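Side-chain contacts in NAD(P)H-flavin oxidoreductase (Staphylococcus epidermidis ATCC 12228, PDB 3GBH), which probably transfers electrons from NAD(P)H through bound FMN to flavin or other acceptors: residues E33-I38 / A84-F89; A57-Q60 / M64-K67; E70-N75 / E170-I175; D137-D142 / R182-L187. All coordinates share one frame; numbering follows the deposited sequence.

Contact 1: E33-I38 / A84-F89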
# COMPACT_ATOMS: atom_id res chain seq x y z
N GLU B 33 33.30 -17.44 -12.14
CA GLU B 33 32.74 -16.13 -12.51
C GLU B 33 31.48 -15.91 -11.72
O GLU B 33 31.24 -14.84 -11.17
CB GLU B 33 32.48 -16.05 -14.05
CG GLU B 33 32.28 -14.62 -14.64
CD GLU B 33 32.03 -14.62 -16.20
OE1 GLU B 33 32.35 -15.63 -16.88
OE2 GLU B 33 31.52 -13.58 -16.73
N GLU B 34 30.68 -16.96 -11.61
CA GLU B 34 29.44 -16.88 -10.91
C GLU B 34 29.62 -16.79 -9.38
O GLU B 34 29.00 -15.95 -8.74
CB GLU B 34 28.61 -18.08 -11.28
CG GLU B 34 27.26 -18.01 -10.77
CD GLU B 34 26.23 -17.61 -11.77
OE1 GLU B 34 26.52 -16.86 -12.73
OE2 GLU B 34 25.10 -18.06 -11.56
N MSE B 35 30.46 -17.65 -8.80
CA MSE B 35 30.76 -17.53 -7.36
C MSE B 35 31.29 -16.14 -6.99
O MSE B 35 30.96 -15.58 -5.93
CB MSE B 35 31.81 -18.57 -6.96
CG MSE B 35 32.08 -18.61 -5.45
SE MSE B 35 30.54 -19.28 -4.47
CE MSE B 35 30.71 -21.16 -4.88
N ASP B 36 32.15 -15.60 -7.85
CA ASP B 36 32.69 -14.26 -7.65
C ASP B 36 31.61 -13.15 -7.74
O ASP B 36 31.66 -12.20 -6.98
CB ASP B 36 33.84 -13.99 -8.61
CG ASP B 36 35.14 -14.63 -8.14
OD1 ASP B 36 35.15 -15.26 -7.06
OD2 ASP B 36 36.14 -14.53 -8.87
N GLU B 37 30.65 -13.29 -8.66
CA GLU B 37 29.51 -12.37 -8.72
C GLU B 37 28.71 -12.41 -7.44
O GLU B 37 28.38 -11.37 -6.86
CB GLU B 37 28.57 -12.72 -9.88
CG GLU B 37 29.07 -12.38 -11.23
CD GLU B 37 28.09 -12.83 -12.35
OE1 GLU B 37 26.90 -13.05 -12.03
OE2 GLU B 37 28.51 -12.96 -13.53
N ILE B 38 28.41 -13.62 -6.98
CA ILE B 38 27.73 -13.82 -5.71
C ILE B 38 28.46 -13.17 -4.54
O ILE B 38 27.87 -12.45 -3.76
CB ILE B 38 27.50 -15.33 -5.44
CG1 ILE B 38 26.49 -15.90 -6.46
CG2 ILE B 38 27.05 -15.56 -4.01
CD1 ILE B 38 26.43 -17.46 -6.49
N ALA B 84 30.21 -26.09 -3.04
CA ALA B 84 31.25 -25.58 -2.17
C ALA B 84 30.68 -25.52 -0.76
O ALA B 84 29.47 -25.29 -0.58
CB ALA B 84 31.70 -24.15 -2.64
N MSE B 85 31.56 -25.69 0.23
CA MSE B 85 31.25 -25.32 1.61
C MSE B 85 31.99 -24.02 1.93
O MSE B 85 33.22 -24.00 2.02
CB MSE B 85 31.70 -26.41 2.57
CG MSE B 85 31.41 -26.10 4.04
SE MSE B 85 29.51 -25.99 4.46
CE MSE B 85 29.14 -27.89 4.50
N LEU B 86 31.22 -22.96 2.11
CA LEU B 86 31.77 -21.66 2.45
C LEU B 86 31.96 -21.65 3.95
O LEU B 86 31.03 -21.97 4.67
CB LEU B 86 30.82 -20.55 2.03
CG LEU B 86 30.28 -20.57 0.60
CD1 LEU B 86 29.45 -19.33 0.30
CD2 LEU B 86 31.40 -20.72 -0.41
N ILE B 87 33.16 -21.34 4.43
CA ILE B 87 33.37 -21.14 5.86
C ILE B 87 33.78 -19.69 6.05
O ILE B 87 34.80 -19.25 5.52
CB ILE B 87 34.42 -22.08 6.43
CG1 ILE B 87 34.13 -23.53 6.00
CG2 ILE B 87 34.47 -21.98 7.97
CD1 ILE B 87 35.22 -24.55 6.44
N ILE B 88 32.96 -18.94 6.81
CA ILE B 88 33.16 -17.52 6.98
C ILE B 88 33.79 -17.28 8.35
O ILE B 88 33.27 -17.73 9.36
CB ILE B 88 31.85 -16.76 6.86
CG1 ILE B 88 31.24 -16.96 5.46
CG2 ILE B 88 32.05 -15.26 7.14
CD1 ILE B 88 29.76 -16.70 5.41
N PHE B 89 34.94 -16.62 8.33
CA PHE B 89 35.72 -16.29 9.48
C PHE B 89 35.65 -14.77 9.66
O PHE B 89 35.44 -14.03 8.70
CB PHE B 89 37.18 -16.67 9.26
CG PHE B 89 37.44 -18.15 9.23
CD1 PHE B 89 37.25 -18.87 8.06
CD2 PHE B 89 37.90 -18.81 10.38
CE1 PHE B 89 37.49 -20.23 8.03
CE2 PHE B 89 38.14 -20.14 10.38
CZ PHE B 89 37.94 -20.88 9.19

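Contact 2: A57-Q60 / M64-K67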
# COMPACT_ATOMS: atom_id res chain seq x y z
N ALA B 57 36.50 -18.75 3.20
CA ALA B 57 37.17 -19.93 2.67
C ALA B 57 36.14 -20.70 1.84
O ALA B 57 35.17 -21.22 2.39
CB ALA B 57 37.74 -20.82 3.81
N VAL B 58 36.33 -20.73 0.51
CA VAL B 58 35.40 -21.41 -0.39
C VAL B 58 35.97 -22.81 -0.58
O VAL B 58 36.86 -23.03 -1.43
CB VAL B 58 35.29 -20.67 -1.74
CG1 VAL B 58 34.29 -21.35 -2.65
CG2 VAL B 58 34.96 -19.15 -1.53
N VAL B 59 35.51 -23.75 0.25
CA VAL B 59 36.00 -25.12 0.19
C VAL B 59 35.31 -25.89 -0.92
O VAL B 59 34.16 -26.28 -0.80
CB VAL B 59 35.81 -25.85 1.54
CG1 VAL B 59 36.35 -27.29 1.44
CG2 VAL B 59 36.51 -25.06 2.65
N GLN B 60 36.04 -26.13 -2.00
CA GLN B 60 35.50 -26.80 -3.18
C GLN B 60 36.28 -28.06 -3.58
O GLN B 60 35.69 -28.96 -4.15
CB GLN B 60 35.45 -25.81 -4.34
CG GLN B 60 36.83 -25.22 -4.65
CD GLN B 60 36.90 -24.39 -5.95
OE1 GLN B 60 37.98 -24.22 -6.51
NE2 GLN B 60 35.75 -23.82 -6.37
N MSE B 64 40.39 -30.66 0.18
CA MSE B 64 40.03 -29.86 1.37
C MSE B 64 38.71 -30.32 2.02
O MSE B 64 38.56 -30.29 3.24
CB MSE B 64 39.94 -28.37 1.04
CG MSE B 64 39.87 -27.42 2.29
SE MSE B 64 41.38 -27.65 3.56
CE MSE B 64 42.78 -26.62 2.66
N LYS B 65 37.76 -30.77 1.21
CA LYS B 65 36.56 -31.40 1.73
C LYS B 65 36.90 -32.61 2.60
O LYS B 65 36.35 -32.79 3.69
CB LYS B 65 35.65 -31.82 0.59
CG LYS B 65 34.88 -30.66 -0.03
CD LYS B 65 33.83 -31.17 -0.97
CE LYS B 65 32.77 -30.13 -1.29
NZ LYS B 65 31.65 -30.83 -1.92
N GLU B 66 37.81 -33.45 2.12
CA GLU B 66 38.24 -34.59 2.90
C GLU B 66 38.90 -34.17 4.20
O GLU B 66 38.68 -34.80 5.25
CB GLU B 66 39.21 -35.44 2.10
CG GLU B 66 39.68 -36.67 2.84
CD GLU B 66 38.56 -37.61 3.22
OE1 GLU B 66 37.57 -37.70 2.47
OE2 GLU B 66 38.70 -38.28 4.28
N LYS B 67 39.72 -33.11 4.14
CA LYS B 67 40.39 -32.60 5.34
C LYS B 67 39.43 -32.07 6.37
O LYS B 67 39.67 -32.22 7.56
CB LYS B 67 41.40 -31.51 4.99
CG LYS B 67 42.66 -32.06 4.35
CD LYS B 67 43.60 -30.90 4.01
CE LYS B 67 44.99 -31.37 3.63
NZ LYS B 67 45.78 -30.25 3.02
O HOH W 1 32.81 -29.26 -4.64

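Contact 3: E70-N75 / E170-I175. With FMN (flavin mononucleotide), chain H.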
# COMPACT_ATOMS: atom_id res chain seq x y z
N GLU B 70 35.64 -34.66 8.98
CA GLU B 70 35.33 -35.02 10.37
C GLU B 70 34.81 -33.81 11.15
O GLU B 70 33.91 -33.95 11.98
CB GLU B 70 36.54 -35.67 11.07
N SER B 71 35.32 -32.62 10.84
CA SER B 71 34.85 -31.39 11.48
C SER B 71 33.40 -31.02 11.17
O SER B 71 32.84 -30.16 11.85
CB SER B 71 35.75 -30.21 11.10
OG SER B 71 37.09 -30.48 11.45
N PHE B 72 32.79 -31.60 10.14
CA PHE B 72 31.40 -31.28 9.85
C PHE B 72 30.41 -32.26 10.43
O PHE B 72 29.21 -32.02 10.37
CB PHE B 72 31.17 -31.00 8.36
CG PHE B 72 31.53 -29.61 8.01
CD1 PHE B 72 32.84 -29.28 7.76
CD2 PHE B 72 30.59 -28.61 8.03
CE1 PHE B 72 33.21 -27.96 7.49
CE2 PHE B 72 30.94 -27.29 7.75
CZ PHE B 72 32.25 -26.96 7.49
N GLY B 73 30.90 -33.29 11.09
CA GLY B 73 30.05 -34.11 11.96
C GLY B 73 28.81 -34.63 11.26
O GLY B 73 28.92 -35.31 10.25
N PHE B 74 27.63 -34.28 11.78
CA PHE B 74 26.39 -34.80 11.22
C PHE B 74 25.96 -34.00 10.00
O PHE B 74 24.94 -34.32 9.39
CB PHE B 74 25.24 -34.86 12.26
CG PHE B 74 25.52 -35.79 13.42
CD1 PHE B 74 25.42 -37.18 13.27
CD2 PHE B 74 25.91 -35.28 14.66
CE1 PHE B 74 25.70 -38.03 14.33
CE2 PHE B 74 26.19 -36.13 15.74
CZ PHE B 74 26.08 -37.51 15.57
N ASN B 75 26.74 -32.99 9.61
CA ASN B 75 26.50 -32.25 8.38
C ASN B 75 27.28 -32.80 7.14
O ASN B 75 27.65 -32.06 6.21
CB ASN B 75 26.75 -30.77 8.65
CG ASN B 75 25.76 -30.19 9.62
OD1 ASN B 75 24.57 -30.22 9.36
ND2 ASN B 75 26.23 -29.67 10.75
N GLU B 170 36.57 -25.08 17.13
CA GLU B 170 37.84 -25.09 17.85
C GLU B 170 39.03 -25.40 16.96
O GLU B 170 40.12 -24.94 17.20
CB GLU B 170 37.80 -26.11 18.98
CG GLU B 170 36.80 -25.80 20.06
CD GLU B 170 37.12 -24.52 20.82
OE1 GLU B 170 38.26 -24.42 21.34
OE2 GLU B 170 36.23 -23.62 20.89
N ASN B 171 38.82 -26.23 15.94
CA ASN B 171 39.92 -26.77 15.14
C ASN B 171 39.88 -26.37 13.67
O ASN B 171 40.84 -26.59 12.95
CB ASN B 171 39.94 -28.28 15.27
CG ASN B 171 40.22 -28.73 16.67
OD1 ASN B 171 41.28 -28.43 17.24
ND2 ASN B 171 39.28 -29.46 17.25
N ILE B 172 38.80 -25.76 13.23
CA ILE B 172 38.63 -25.55 11.79
C ILE B 172 39.68 -24.62 11.17
O ILE B 172 40.18 -24.90 10.06
CB ILE B 172 37.18 -25.09 11.44
CG1 ILE B 172 36.94 -25.18 9.93
CG2 ILE B 172 36.88 -23.74 12.06
CD1 ILE B 172 37.04 -26.66 9.37
N ALA B 173 40.03 -23.53 11.85
CA ALA B 173 41.09 -22.62 11.34
C ALA B 173 42.39 -23.36 11.09
O ALA B 173 43.00 -23.24 10.02
CB ALA B 173 41.33 -21.42 12.30
N ASP B 174 42.83 -24.12 12.09
CA ASP B 174 44.05 -24.89 11.96
C ASP B 174 44.00 -25.88 10.78
O ASP B 174 45.01 -26.09 10.10
CB ASP B 174 44.34 -25.68 13.24
CG ASP B 174 44.66 -24.77 14.44
OD1 ASP B 174 45.32 -23.71 14.25
OD2 ASP B 174 44.24 -25.13 15.58
N ILE B 175 42.85 -26.52 10.60
CA ILE B 175 42.70 -27.56 9.58
C ILE B 175 42.85 -26.95 8.18
O ILE B 175 43.52 -27.50 7.34
CB ILE B 175 41.34 -28.33 9.73
CG1 ILE B 175 41.35 -29.17 11.00
CG2 ILE B 175 41.09 -29.23 8.53
CD1 ILE B 175 39.99 -29.68 11.43
N1 FMN H . 21.14 -26.83 9.56
C2 FMN H . 21.81 -28.04 9.54
O2 FMN H . 21.40 -29.00 8.89
N3 FMN H . 22.95 -28.18 10.29
C4 FMN H . 23.45 -27.11 11.04
O4 FMN H . 24.49 -27.28 11.71
C4A FMN H . 22.76 -25.91 11.07
N5 FMN H . 23.20 -24.84 11.84
C5A FMN H . 22.71 -23.58 11.60
C6 FMN H . 23.37 -22.44 12.09
C7 FMN H . 22.88 -21.17 11.84
C7M FMN H . 23.60 -19.97 12.38
C8 FMN H . 21.70 -21.03 11.11
C8M FMN H . 21.11 -19.68 10.80
C9 FMN H . 21.04 -22.14 10.63
C9A FMN H . 21.53 -23.44 10.85
N10 FMN H . 20.88 -24.57 10.34
C10 FMN H . 21.59 -25.78 10.32
C1' FMN H . 19.66 -24.44 9.47
C2' FMN H . 18.47 -24.15 10.38
O2' FMN H . 18.02 -25.33 11.03
C3' FMN H . 17.34 -23.52 9.55
O3' FMN H . 17.77 -22.27 9.07
C4' FMN H . 16.02 -23.35 10.30
O4' FMN H . 15.51 -24.64 10.64
C5' FMN H . 15.02 -22.58 9.45
O5' FMN H . 14.75 -23.29 8.25
P FMN H . 15.00 -22.60 6.83
O1P FMN H . 14.61 -23.55 5.73
O2P FMN H . 16.44 -22.20 6.77
O3P FMN H . 14.17 -21.34 6.72

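Contact 4: D137-D142 / R182-L187. With FMN (flavin mononucleotide), chain E.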
# COMPACT_ATOMS: atom_id res chain seq x y z
N ASP B 137 32.38 -10.11 19.00
CA ASP B 137 30.98 -9.71 18.79
C ASP B 137 30.85 -8.90 17.48
O ASP B 137 29.93 -9.13 16.68
CB ASP B 137 30.45 -8.86 19.95
CG ASP B 137 30.24 -9.65 21.24
OD1 ASP B 137 30.29 -10.90 21.23
OD2 ASP B 137 30.03 -8.97 22.28
N ILE B 138 31.76 -7.97 17.27
CA ILE B 138 31.71 -7.11 16.08
C ILE B 138 31.83 -7.94 14.81
O ILE B 138 31.06 -7.75 13.86
CB ILE B 138 32.81 -6.02 16.08
CG1 ILE B 138 32.50 -4.96 17.15
CG2 ILE B 138 32.96 -5.36 14.68
CD1 ILE B 138 33.59 -3.88 17.31
N VAL B 139 32.79 -8.85 14.78
CA VAL B 139 33.03 -9.60 13.55
C VAL B 139 31.93 -10.64 13.30
O VAL B 139 31.58 -10.90 12.14
CB VAL B 139 34.46 -10.17 13.47
CG1 VAL B 139 35.49 -9.03 13.72
CG2 VAL B 139 34.68 -11.35 14.45
N ASN B 140 31.38 -11.22 14.37
CA ASN B 140 30.23 -12.14 14.24
C ASN B 140 29.05 -11.45 13.61
O ASN B 140 28.42 -11.99 12.70
CB ASN B 140 29.79 -12.72 15.60
CG ASN B 140 30.69 -13.84 16.09
OD1 ASN B 140 31.41 -14.45 15.31
ND2 ASN B 140 30.69 -14.08 17.40
N ILE B 141 28.76 -10.24 14.11
CA ILE B 141 27.66 -9.46 13.59
C ILE B 141 27.91 -9.07 12.14
O ILE B 141 27.05 -9.33 11.29
CB ILE B 141 27.34 -8.20 14.47
CG1 ILE B 141 26.83 -8.64 15.86
CG2 ILE B 141 26.34 -7.30 13.77
CD1 ILE B 141 26.90 -7.54 16.93
N ASP B 142 29.07 -8.48 11.83
CA ASP B 142 29.30 -7.99 10.48
C ASP B 142 29.25 -9.15 9.50
O ASP B 142 28.65 -9.03 8.45
CB ASP B 142 30.65 -7.29 10.34
CG ASP B 142 30.72 -5.93 11.03
OD1 ASP B 142 29.68 -5.28 11.25
OD2 ASP B 142 31.87 -5.50 11.33
N ARG B 182 43.95 -15.27 15.18
CA ARG B 182 43.45 -14.05 14.51
C ARG B 182 42.08 -14.20 13.84
O ARG B 182 41.30 -13.25 13.78
CB ARG B 182 44.44 -13.64 13.43
CG ARG B 182 44.05 -12.38 12.72
CD ARG B 182 45.17 -11.78 11.91
NE ARG B 182 44.67 -10.73 11.04
CZ ARG B 182 45.43 -9.95 10.29
NH1 ARG B 182 46.76 -10.06 10.30
NH2 ARG B 182 44.86 -9.03 9.53
N TYR B 183 41.81 -15.38 13.30
CA TYR B 183 40.58 -15.59 12.53
C TYR B 183 39.61 -16.52 13.24
O TYR B 183 39.94 -17.65 13.51
CB TYR B 183 40.97 -16.14 11.16
CG TYR B 183 41.82 -15.15 10.38
CD1 TYR B 183 41.26 -14.01 9.84
CD2 TYR B 183 43.19 -15.36 10.22
CE1 TYR B 183 42.05 -13.09 9.14
CE2 TYR B 183 43.98 -14.47 9.52
CZ TYR B 183 43.41 -13.33 8.99
OH TYR B 183 44.22 -12.44 8.30
N VAL B 184 38.43 -16.02 13.60
CA VAL B 184 37.45 -16.85 14.33
C VAL B 184 36.33 -17.30 13.40
O VAL B 184 35.80 -16.49 12.68
CB VAL B 184 36.88 -16.13 15.55
CG1 VAL B 184 38.03 -15.85 16.56
CG2 VAL B 184 36.18 -14.85 15.15
N PRO B 185 35.97 -18.58 13.43
CA PRO B 185 34.87 -19.05 12.57
C PRO B 185 33.52 -18.51 13.02
O PRO B 185 33.24 -18.50 14.22
CB PRO B 185 34.92 -20.56 12.70
CG PRO B 185 35.76 -20.86 13.89
CD PRO B 185 36.47 -19.63 14.33
N VAL B 186 32.73 -18.01 12.09
CA VAL B 186 31.43 -17.43 12.43
C VAL B 186 30.32 -18.40 12.06
O VAL B 186 29.55 -18.84 12.91
CB VAL B 186 31.22 -16.07 11.71
CG1 VAL B 186 29.82 -15.52 12.05
CG2 VAL B 186 32.32 -15.06 12.11
N LEU B 187 30.26 -18.76 10.79
CA LEU B 187 29.35 -19.80 10.34
C LEU B 187 29.80 -20.33 9.01
O LEU B 187 30.64 -19.70 8.38
CB LEU B 187 27.93 -19.26 10.22
CG LEU B 187 27.51 -18.50 9.00
CD1 LEU B 187 25.93 -18.40 8.93
CD2 LEU B 187 28.16 -17.13 9.01
N1 FMN E . 26.88 4.10 11.29
C2 FMN E . 26.73 5.16 12.15
O2 FMN E . 26.53 6.30 11.69
N3 FMN E . 26.82 4.95 13.52
C4 FMN E . 27.05 3.70 14.06
O4 FMN E . 27.11 3.59 15.29
C4A FMN E . 27.23 2.60 13.18
N5 FMN E . 27.51 1.32 13.65
C5A FMN E . 27.38 0.25 12.78
C6 FMN E . 27.33 -1.05 13.29
C7 FMN E . 27.18 -2.14 12.47
C7M FMN E . 27.12 -3.54 13.04
C8 FMN E . 27.08 -1.95 11.10
C8M FMN E . 26.89 -3.13 10.21
C9 FMN E . 27.12 -0.67 10.58
C9A FMN E . 27.28 0.46 11.41
N10 FMN E . 27.32 1.76 10.91
C10 FMN E . 27.16 2.82 11.79
C1' FMN E . 27.16 2.02 9.42
C2' FMN E . 28.47 1.70 8.71
O2' FMN E . 29.38 2.78 8.83
C3' FMN E . 28.19 1.48 7.24
O3' FMN E . 27.33 0.38 7.08
C4' FMN E . 29.45 1.29 6.42
O4' FMN E . 30.12 2.54 6.47
C5' FMN E . 29.09 0.89 4.99
O5' FMN E . 28.30 1.90 4.33
P FMN E . 26.85 1.54 3.75
O1P FMN E . 26.22 2.80 3.17
O2P FMN E . 26.00 0.99 4.86
O3P FMN E . 26.91 0.48 2.71
O HOH W 2 32.03 -17.04 15.98

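Contact 1: E33-I38 / A84-F89
M35 of helix 32-42 reaches over to A84 and L86 of strand 84-91, one of the inner strands of the antiparallel sheet. M35 is a selenomethionine, and it carries the helix side of the contact alone. The chain first runs with CG anti to the backbone N (chi1 -175°). It then bends at both of the next two torsions, which brings the end methyl round to the strand. The M35 CE methyl rests on the A84 CB methyl at 3.9 Å, and this is the tightest point. A looser touch lies two residues further on, where M35 SE stands 4.4 Å from L86 CD2. A84 and L86 both point toward the helix. M85 and I87 lie on the other face of the sheet, where F72 and I172 pack. I191, on the neighbouring strand 183-192, also touches both M35 and A84. L86 extends the apolar layer to L150 of helix 132-156. F212 of the second subunit packs on M35 as well.

The outer side of helix 32-42 is different. E33 is exposed there and E37 partly exposed, both polar. D36 leaves on the flank that meets the second subunit, where D36 OD1 forms a salt bridge to R210 NE of that subunit. E34 is buried, but its carboxylate is met by R7 and H157.

No hydrogen bond crosses between helix and strand. The two are held by apolar packing only, which implies that shape and exclusion of water bring them together. The acidic groups of E34 and D36 find their partners away from the strand.

Contact 2: A57-Q60 / M64-K67
V59 closes strand 54-59, and M64 and K65 follow almost at once in helix 62-68, so the contact is a short connection from an edge strand into a helix. The V59 and M64 side chains cross at about a right angle. V59 CG1 meets M64 CG at 3.6 Å, the closest approach across the connection. CG1 is anti to the backbone N of V59 (chi1 -180°), and this directs it into the start of the helix. There it also lies 3.8 Å from the backbone N of K65. M64 is a selenomethionine that uses only the root of its side chain here. Beyond CG it bends away, and the residue packs on I176 and on L213 of the second subunit.

Strand 54-59 is an outermost strand of the sheet within this chain. A57 and V58 nevertheless pair in parallel with a strand of the second subunit, so the sheet runs on across the interface.

K65 takes another course. Its chain is extended beyond CG, with K65 CG 4.0 Å from V59 CG1. The ammonium NZ is hydrogen-bonded to L79 O and S82 O, around the end of helix 76-81. Carbonyl oxygens gathered there probably help to stabilise its positive charge. A water sits between K65 and the connection: it lies 2.9 Å from Q60 O, within hydrogen-bonding distance, and its bond to K65 NZ at 3.3 Å is weak.

Contact 3: E70-N75 / E170-I175
S71 meets I172 and I175, and F72 meets I172. The two isoleucines lie about one turn apart on the short helix 172-176. I172 points toward the loop, with CG1 anti to its backbone N (chi1 -168°), and CD1 is the atom that touches. I172 CD1 meets S71 CB at 4.2 Å. It also comes obliquely to the F72 ring, 4.5 Å from F72 CE1. The gap of 3.0 Å between S71 OG and I175 CD1 is very short for an oxygen and a methyl, so the exact placing of these two groups is doubtful. F72 also lies nearly parallel to the ring of F167.

The loop runs between helices 62-68 and 76-81. With helix 172-176 it covers one face of the sheet: F72 packs on M85 and I87, and I172 packs on I87 and P185.

At its far end the same loop forms part of the flavin site. The N75 amide faces the pyrimidine edge of FMN with both of its polar atoms. FMN N3 donates to N75 OD1 at 2.8 Å, with an N-H...O angle of 147°. N75 ND2 donates to FMN O4 at 3.1 Å and is less straight, at 137°. ND2 is also hydrogen-bonded to G166 O, which helps to fix the rotation of the amide.

Contact 4: D137-D142 / R182-L187
A water held by both P185 O of strand 183-192 (2.6 Å) and N140 OD1 of helix 132-156 (2.7 Å) joins N140 to the strand. The water donates to both, and no direct hydrogen bond links the segments. N140 CG lies anti to the carbonyl carbon (chi1 -79°), which carries OD1 across to V186, 3.4 Å from V186 CG2. Two residues earlier on the strand, V184 meets V139. Their side chains cross at about a right angle, and V139 CG2 lies 3.9 Å from V184 CG2.

A classic beta bulge interrupts the strand pairing here: I88 bonds to V186 N through its O and to L187 O through its N. I141, on the side away from the strand, and D142 beside it reach a flavin. D142 OD1 lies 3.6 Å from the C7M methyl of FMN and is hydrogen-bonded to S48 N. K22, N75 and R203 of the second subunit also bind this FMN, so the site spans the interface.

The axes of 137-142 and 183-187 pass 8.8 Å apart at 36°. Helix 132-156 packs on the sheet here, and the second subunit meets both: its I141 packs on V186 and its D137 on N140.

How the contacts relate
The four contacts are grouped on one antiparallel sheet. Contact 1 and contact 4 use the neighbouring strands 84-91 and 183-192, and their centres are 17 Å apart. Contact 2 adds the next strand, 54-59, with its centre 12 Å from that of contact 1. Contact 3 sets a loop and helix 172-176 against the sheet, its centre 11 Å from that of contact 2. Contact 2 falls between the two segments of contact 1 along the chain. The segments of contact 3 alternate with those of contacts 1 and 4. Contacts 1, 2 and 4 touch the second subunit. Contacts 3 and 4 each supply residues to a different FMN pocket, consistent with flavin sites built jointly by two subunits.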